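Side-chain contacts in mitochondrial antiviral signaling protein (MAVS) (Equus caballus, PDB 4O9L), which probably relays antiviral innate immune signals by assembling, through its caspase recruitment domain, into prion-like filaments: residues Arg24-Arg29 with Ala47-Trp52; Arg29-Leu34 with Ser40-Leu45. The protein carries 1 engineered substitution. One frame throughout, in Å; residues are numbered along the deposited sequence.

Contact 1 of 2, residues Arg24-Arg29 with Ala47-Trp52; sequences RIHVLR and ATYERW. Engineered in segment 24-29: R29 (natural residue Glu).
In the helical bundle of this caspase recruitment domain, a member of the death-fold clan, the start of helix 27-30 packs against the middle of helix 39-66 through one aromatic side chain, Y49, which meets H26, V27 and L28 in turn. Y49 reaches across to the short helix because its CG lies opposite the backbone N (chi1 -179°), and three consecutive residues divide its ring between them. L28 lies over one face: its CG sits 3.6 Å from the centroid of the Y49 ring, close to the ring normal, in a CH-pi contact, while L28 CD1 and CD2 spread over the same side of the ring. V27 comes in obliquely, its CB 3.7 Å from Y49 CD1, and the two side chains run antiparallel alongside one another. H26, the N-cap residue of helix 27-30, meets the phenol end. The two rings meet obliquely, with planes inclined at 61°. N54, also on helix 39-66, accepts from V27 N through OD1 and donates to I25 O through ND2, so the same long helix grips the backbone at this helix start. The imidazole donates from NE2 to Y49 OH over 3.2 Å, with the oxygen almost in the imidazole plane but a bent N-H...O angle of 139°.

Contact 2 of 2, residues Arg29-Leu34 with Ser40-Leu45; sequences RILPYL and SDQDRL. Engineered in segment 29-34: R29 (natural residue Glu).
Q42 and L45, one turn apart near the start of helix 39-66, face L31 in the 3-10 turn 31-33 that follows helix 27-30 in this death-fold domain. Q42 comes first. Its chain bends at chi2 (-83°), which brings the terminal amide up to the L31 backbone, where NE2 donates to L31 O at 2.8 Å with an N-H...O angle of 160°. The acceptor lies almost in the amide plane of Q42, yet the donor stands well above the carbonyl plane of L31. L34 N reaches L31 O from the opposite face, giving this oxygen two donors. The amide's oxygen, Q42 OE1, packs 3.3 Å from L31 CB. A water between Q42 NE2 and L34 O may add a bridge to the end of the turn, but it lies too close to NE2 for the link to be other than doubtful. L45 follows with an apolar contact, its CD1 3.8 Å from L31 CD2 and its CB beside both L31 methyls; L61 of the same helix also touches L45. The chemistry implies a divided role for L31: its side chain joins the hydrophobic interior, while its carbonyl oxygen, gripped by a backbone and a side-chain N-H, is satisfied beside that apolar surface.

From the N terminus, the chain leaves helix 6-17 and enters contact 1 at 24-29, passes through the shared residue R29 into the first segment of contact 2, and turns through 35-38 into helix 39-66. Contact 2 closes the inner, shorter loop, with 29-34 meeting 40-45; further along the long helix, 47-52 closes the outer loop of contact 1, within which contact 2 is nested. Together they fasten helix 27-30 and its 3-10 extension at two successive levels of helix 39-66. The two contacts touch directly, I25 CG2 lying 3.8 Å from I30 CG2. The engineered R29 at their junction turns elsewhere, forming a salt bridge with E83.

Contact 1 of 2, residues Arg24-Arg29 with Ala47-Trp52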
loop_
_atom_site.group_PDB
_atom_site.type_symbol
_atom_site.label_atom_id
_atom_site.label_comp_id
_atom_site.label_asym_id
_atom_site.label_seq_id
_atom_site.Cartn_x
_atom_site.Cartn_y
_atom_site.Cartn_z
ATOM N N ARG A 24 7.249 -6.453 6.361
ATOM C CA ARG A 24 8.545 -6.475 5.686
ATOM C C ARG A 24 8.601 -5.612 4.425
ATOM O O ARG A 24 9.623 -5.569 3.741
ATOM C CB ARG A 24 9.006 -7.913 5.409
ATOM C CG ARG A 24 9.703 -8.555 6.613
ATOM C CD ARG A 24 9.765 -10.079 6.498
ATOM N NE ARG A 24 8.428 -10.667 6.423
ATOM C CZ ARG A 24 7.660 -10.924 7.478
ATOM N NH1 ARG A 24 6.453 -11.450 7.312
ATOM N NH2 ARG A 24 8.096 -10.650 8.699
ATOM N N ILE A 25 7.509 -4.914 4.123
ATOM C CA ILE A 25 7.563 -3.867 3.110
ATOM C C ILE A 25 8.549 -2.831 3.641
ATOM O O ILE A 25 8.525 -2.505 4.832
ATOM C CB ILE A 25 6.175 -3.215 2.913
ATOM C CG1 ILE A 25 5.187 -4.248 2.361
ATOM C CG2 ILE A 25 6.252 -1.978 1.998
ATOM C CD1 ILE A 25 3.767 -3.720 2.213
ATOM N N HIS A 26 9.446 -2.349 2.786
ATOM C CA HIS A 26 10.288 -1.220 3.147
ATOM C C HIS A 26 9.689 0.004 2.470
ATOM O O HIS A 26 9.685 0.090 1.240
ATOM C CB HIS A 26 11.723 -1.427 2.669
ATOM C CG HIS A 26 12.650 -0.310 3.041
ATOM N ND1 HIS A 26 13.828 -0.060 2.367
ATOM C CD2 HIS A 26 12.576 0.622 4.023
ATOM C CE1 HIS A 26 14.436 0.977 2.915
ATOM N NE2 HIS A 26 13.695 1.412 3.920
ATOM N N VAL A 27 9.181 0.939 3.263
ATOM C CA VAL A 27 8.433 2.073 2.711
ATOM C C VAL A 27 9.202 2.838 1.636
ATOM O O VAL A 27 8.672 3.122 0.553
ATOM C CB VAL A 27 7.967 3.043 3.825
ATOM C CG1 VAL A 27 7.459 4.372 3.227
ATOM C CG2 VAL A 27 6.885 2.389 4.660
ATOM N N LEU A 28 10.461 3.150 1.914
ATOM C CA LEU A 28 11.232 3.979 0.996
ATOM C C LEU A 28 11.414 3.296 -0.350
ATOM O O LEU A 28 11.371 3.943 -1.392
ATOM C CB LEU A 28 12.583 4.352 1.606
ATOM C CG LEU A 28 12.571 5.432 2.690
ATOM C CD1 LEU A 28 14.009 5.943 2.899
ATOM C CD2 LEU A 28 11.628 6.582 2.332
ATOM N N ARG A 29 11.599 1.981 -0.324
ATOM C CA ARG A 29 11.767 1.218 -1.549
ATOM C C ARG A 29 10.482 1.112 -2.363
ATOM O O ARG A 29 10.526 1.154 -3.587
ATOM C CB ARG A 29 12.291 -0.187 -1.241
ATOM C CG ARG A 29 12.476 -1.033 -2.476
ATOM C CD ARG A 29 13.061 -2.399 -2.157
ATOM N NE ARG A 29 13.312 -3.138 -3.388
ATOM C CZ ARG A 29 13.600 -4.431 -3.436
ATOM N NH1 ARG A 29 13.809 -5.017 -4.612
ATOM N NH2 ARG A 29 13.671 -5.130 -2.308
ATOM N N ALA A 47 9.071 12.218 3.949
ATOM C CA ALA A 47 9.337 13.023 5.137
ATOM C C ALA A 47 8.734 12.368 6.389
ATOM O O ALA A 47 9.315 12.429 7.471
ATOM C CB ALA A 47 8.814 14.435 4.960
ATOM N N THR A 48 7.579 11.726 6.233
ATOM C CA THR A 48 6.975 10.963 7.333
ATOM C C THR A 48 7.881 9.798 7.751
ATOM O O THR A 48 8.107 9.558 8.948
ATOM C CB THR A 48 5.596 10.396 6.935
ATOM O OG1 THR A 48 4.745 11.470 6.516
ATOM C CG2 THR A 48 4.948 9.671 8.099
ATOM N N TYR A 49 8.388 9.069 6.759
ATOM C CA TYR A 49 9.316 7.975 7.013
ATOM C C TYR A 49 10.498 8.444 7.851
ATOM O O TYR A 49 10.846 7.816 8.855
ATOM C CB TYR A 49 9.818 7.353 5.698
ATOM C CG TYR A 49 10.763 6.191 5.927
ATOM C CD1 TYR A 49 10.277 4.894 6.067
ATOM C CD2 TYR A 49 12.135 6.396 6.031
ATOM C CE1 TYR A 49 11.136 3.835 6.298
ATOM C CE2 TYR A 49 13.001 5.345 6.262
ATOM C CZ TYR A 49 12.498 4.065 6.391
ATOM O OH TYR A 49 13.366 3.021 6.619
ATOM N N GLU A 50 11.121 9.541 7.436
ATOM C CA GLU A 50 12.327 10.011 8.111
ATOM C C GLU A 50 12.076 10.232 9.602
ATOM O O GLU A 50 12.898 9.858 10.442
ATOM C CB GLU A 50 12.851 11.299 7.469
ATOM C CG GLU A 50 14.090 11.858 8.170
ATOM C CD GLU A 50 14.623 13.115 7.504
ATOM O OE1 GLU A 50 14.788 13.110 6.268
ATOM O OE2 GLU A 50 14.877 14.110 8.215
ATOM N N ARG A 51 10.914 10.804 9.917
ATOM C CA ARG A 51 10.568 11.159 11.287
ATOM C C ARG A 51 10.057 9.977 12.123
ATOM O O ARG A 51 10.486 9.780 13.269
ATOM C CB ARG A 51 9.535 12.301 11.287
ATOM C CG ARG A 51 9.148 12.778 12.680
ATOM C CD ARG A 51 8.434 14.132 12.648
ATOM N NE ARG A 51 8.160 14.598 14.004
ATOM C CZ ARG A 51 7.987 15.868 14.346
ATOM N NH1 ARG A 51 8.051 16.818 13.421
ATOM N NH2 ARG A 51 7.736 16.181 15.615
ATOM N N TRP A 52 9.138 9.195 11.550
ATOM C CA TRP A 52 8.427 8.155 12.310
ATOM C C TRP A 52 8.912 6.730 12.054
ATOM O O TRP A 52 8.612 5.819 12.830
ATOM C CB TRP A 52 6.906 8.241 12.090
ATOM C CG TRP A 52 6.262 9.396 12.825
ATOM C CD1 TRP A 52 5.877 9.424 14.133
ATOM C CD2 TRP A 52 5.943 10.686 12.282
ATOM N NE1 TRP A 52 5.328 10.651 14.441
ATOM C CE2 TRP A 52 5.355 11.443 13.323
ATOM C CE3 TRP A 52 6.091 11.271 11.022
ATOM C CZ2 TRP A 52 4.918 12.756 13.136
ATOM C CZ3 TRP A 52 5.654 12.573 10.834
ATOM C CH2 TRP A 52 5.070 13.302 11.891
#

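Contact 2 of 2, residues Arg29-Leu34 with Ser40-Leu45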
loop_
_atom_site.group_PDB
_atom_site.type_symbol
_atom_site.label_atom_id
_atom_site.label_comp_id
_atom_site.label_asym_id
_atom_site.label_seq_id
_atom_site.Cartn_x
_atom_site.Cartn_y
_atom_site.Cartn_z
ATOM N N ARG A 29 11.599 1.981 -0.324
ATOM C CA ARG A 29 11.767 1.218 -1.549
ATOM C C ARG A 29 10.482 1.112 -2.363
ATOM O O ARG A 29 10.526 1.154 -3.587
ATOM C CB ARG A 29 12.291 -0.187 -1.241
ATOM C CG ARG A 29 12.476 -1.033 -2.476
ATOM C CD ARG A 29 13.061 -2.399 -2.157
ATOM N NE ARG A 29 13.312 -3.138 -3.388
ATOM C CZ ARG A 29 13.600 -4.431 -3.436
ATOM N NH1 ARG A 29 13.809 -5.017 -4.612
ATOM N NH2 ARG A 29 13.671 -5.130 -2.308
ATOM N N ILE A 30 9.340 0.987 -1.697
ATOM C CA ILE A 30 8.092 0.762 -2.424
ATOM C C ILE A 30 7.482 2.041 -3.013
ATOM O O ILE A 30 6.860 1.982 -4.078
ATOM C CB ILE A 30 7.039 -0.022 -1.594
ATOM C CG1 ILE A 30 5.984 -0.646 -2.536
ATOM C CG2 ILE A 30 6.390 0.889 -0.542
ATOM C CD1 ILE A 30 5.043 -1.680 -1.874
ATOM N N LEU A 31 7.684 3.180 -2.337
ATOM C CA LEU A 31 7.071 4.463 -2.732
ATOM C C LEU A 31 7.151 4.831 -4.234
ATOM O O LEU A 31 6.125 5.167 -4.830
ATOM C CB LEU A 31 7.600 5.628 -1.877
ATOM C CG LEU A 31 7.088 5.785 -0.446
ATOM C CD1 LEU A 31 7.797 6.946 0.259
ATOM C CD2 LEU A 31 5.579 6.013 -0.431
ATOM N N PRO A 32 8.356 4.773 -4.849
ATOM C CA PRO A 32 8.427 5.225 -6.243
ATOM C C PRO A 32 7.645 4.328 -7.206
ATOM O O PRO A 32 7.377 4.754 -8.334
ATOM C CB PRO A 32 9.928 5.144 -6.569
ATOM C CG PRO A 32 10.626 5.007 -5.252
ATOM C CD PRO A 32 9.668 4.299 -4.368
ATOM N N TYR A 33 7.305 3.109 -6.789
ATOM C CA TYR A 33 6.561 2.200 -7.662
ATOM C C TYR A 33 5.050 2.425 -7.634
ATOM O O TYR A 33 4.336 1.981 -8.534
ATOM C CB TYR A 33 6.870 0.738 -7.309
ATOM C CG TYR A 33 8.283 0.320 -7.624
ATOM C CD1 TYR A 33 8.679 0.075 -8.938
ATOM C CD2 TYR A 33 9.226 0.176 -6.614
ATOM C CE1 TYR A 33 9.986 -0.307 -9.235
ATOM C CE2 TYR A 33 10.532 -0.212 -6.900
ATOM C CZ TYR A 33 10.901 -0.445 -8.211
ATOM O OH TYR A 33 12.186 -0.826 -8.500
ATOM N N LEU A 34 4.565 3.097 -6.591
ATOM C CA LEU A 34 3.131 3.299 -6.405
ATOM C C LEU A 34 2.660 4.479 -7.242
ATOM O O LEU A 34 2.562 5.601 -6.743
ATOM C CB LEU A 34 2.819 3.525 -4.916
ATOM C CG LEU A 34 3.148 2.316 -4.024
ATOM C CD1 LEU A 34 3.261 2.711 -2.551
ATOM C CD2 LEU A 34 2.101 1.215 -4.184
ATOM N N SER A 40 3.144 15.118 -4.445
ATOM C CA SER A 40 2.916 15.640 -3.104
ATOM C C SER A 40 2.798 14.529 -2.056
ATOM O O SER A 40 3.363 14.642 -0.959
ATOM C CB SER A 40 1.666 16.516 -3.080
ATOM O OG SER A 40 1.306 16.836 -1.747
ATOM N N ASP A 41 2.059 13.467 -2.391
ATOM C CA ASP A 41 1.969 12.282 -1.536
ATOM C C ASP A 41 3.369 11.712 -1.274
ATOM O O ASP A 41 3.733 11.428 -0.129
ATOM C CB ASP A 41 1.141 11.180 -2.212
ATOM C CG ASP A 41 -0.343 11.498 -2.287
ATOM O OD1 ASP A 41 -0.821 12.409 -1.572
ATOM O OD2 ASP A 41 -1.028 10.805 -3.074
ATOM N N GLN A 42 4.130 11.523 -2.350
ATOM C CA GLN A 42 5.474 10.965 -2.267
ATOM C C GLN A 42 6.316 11.801 -1.323
ATOM O O GLN A 42 6.956 11.269 -0.420
ATOM C CB GLN A 42 6.134 10.945 -3.648
ATOM C CG GLN A 42 5.426 10.084 -4.677
ATOM C CD GLN A 42 5.812 8.625 -4.572
ATOM O OE1 GLN A 42 6.563 8.235 -3.676
ATOM N NE2 GLN A 42 5.308 7.806 -5.498
ATOM N N ASP A 43 6.299 13.115 -1.541
ATOM C CA ASP A 43 7.089 14.048 -0.738
ATOM C C ASP A 43 6.758 13.911 0.738
ATOM O O ASP A 43 7.648 13.791 1.571
ATOM C CB ASP A 43 6.847 15.495 -1.188
ATOM C CG ASP A 43 7.494 15.808 -2.526
ATOM O OD1 ASP A 43 8.373 15.032 -2.959
ATOM O OD2 ASP A 43 7.134 16.842 -3.133
ATOM N N ARG A 44 5.467 13.929 1.046
ATOM C CA ARG A 44 4.993 13.832 2.421
ATOM C C ARG A 44 5.339 12.491 3.075
ATOM O O ARG A 44 5.743 12.436 4.242
ATOM C CB ARG A 44 3.480 14.064 2.472
ATOM C CG ARG A 44 2.893 13.876 3.842
ATOM C CD ARG A 44 1.405 14.198 3.876
ATOM N NE ARG A 44 0.618 13.327 3.004
ATOM C CZ ARG A 44 0.198 12.104 3.328
ATOM N NH1 ARG A 44 0.498 11.578 4.511
ATOM N NH2 ARG A 44 -0.519 11.397 2.460
ATOM N N LEU A 45 5.186 11.405 2.327
ATOM C CA LEU A 45 5.477 10.084 2.872
ATOM C C LEU A 45 6.985 9.842 3.101
ATOM O O LEU A 45 7.360 9.193 4.077
ATOM C CB LEU A 45 4.835 8.979 2.019
ATOM C CG LEU A 45 3.305 8.917 2.119
ATOM C CD1 LEU A 45 2.724 8.056 0.990
ATOM C CD2 LEU A 45 2.863 8.366 3.478
HETATM O O HOH W 1 3.769 8.463 -7.396
#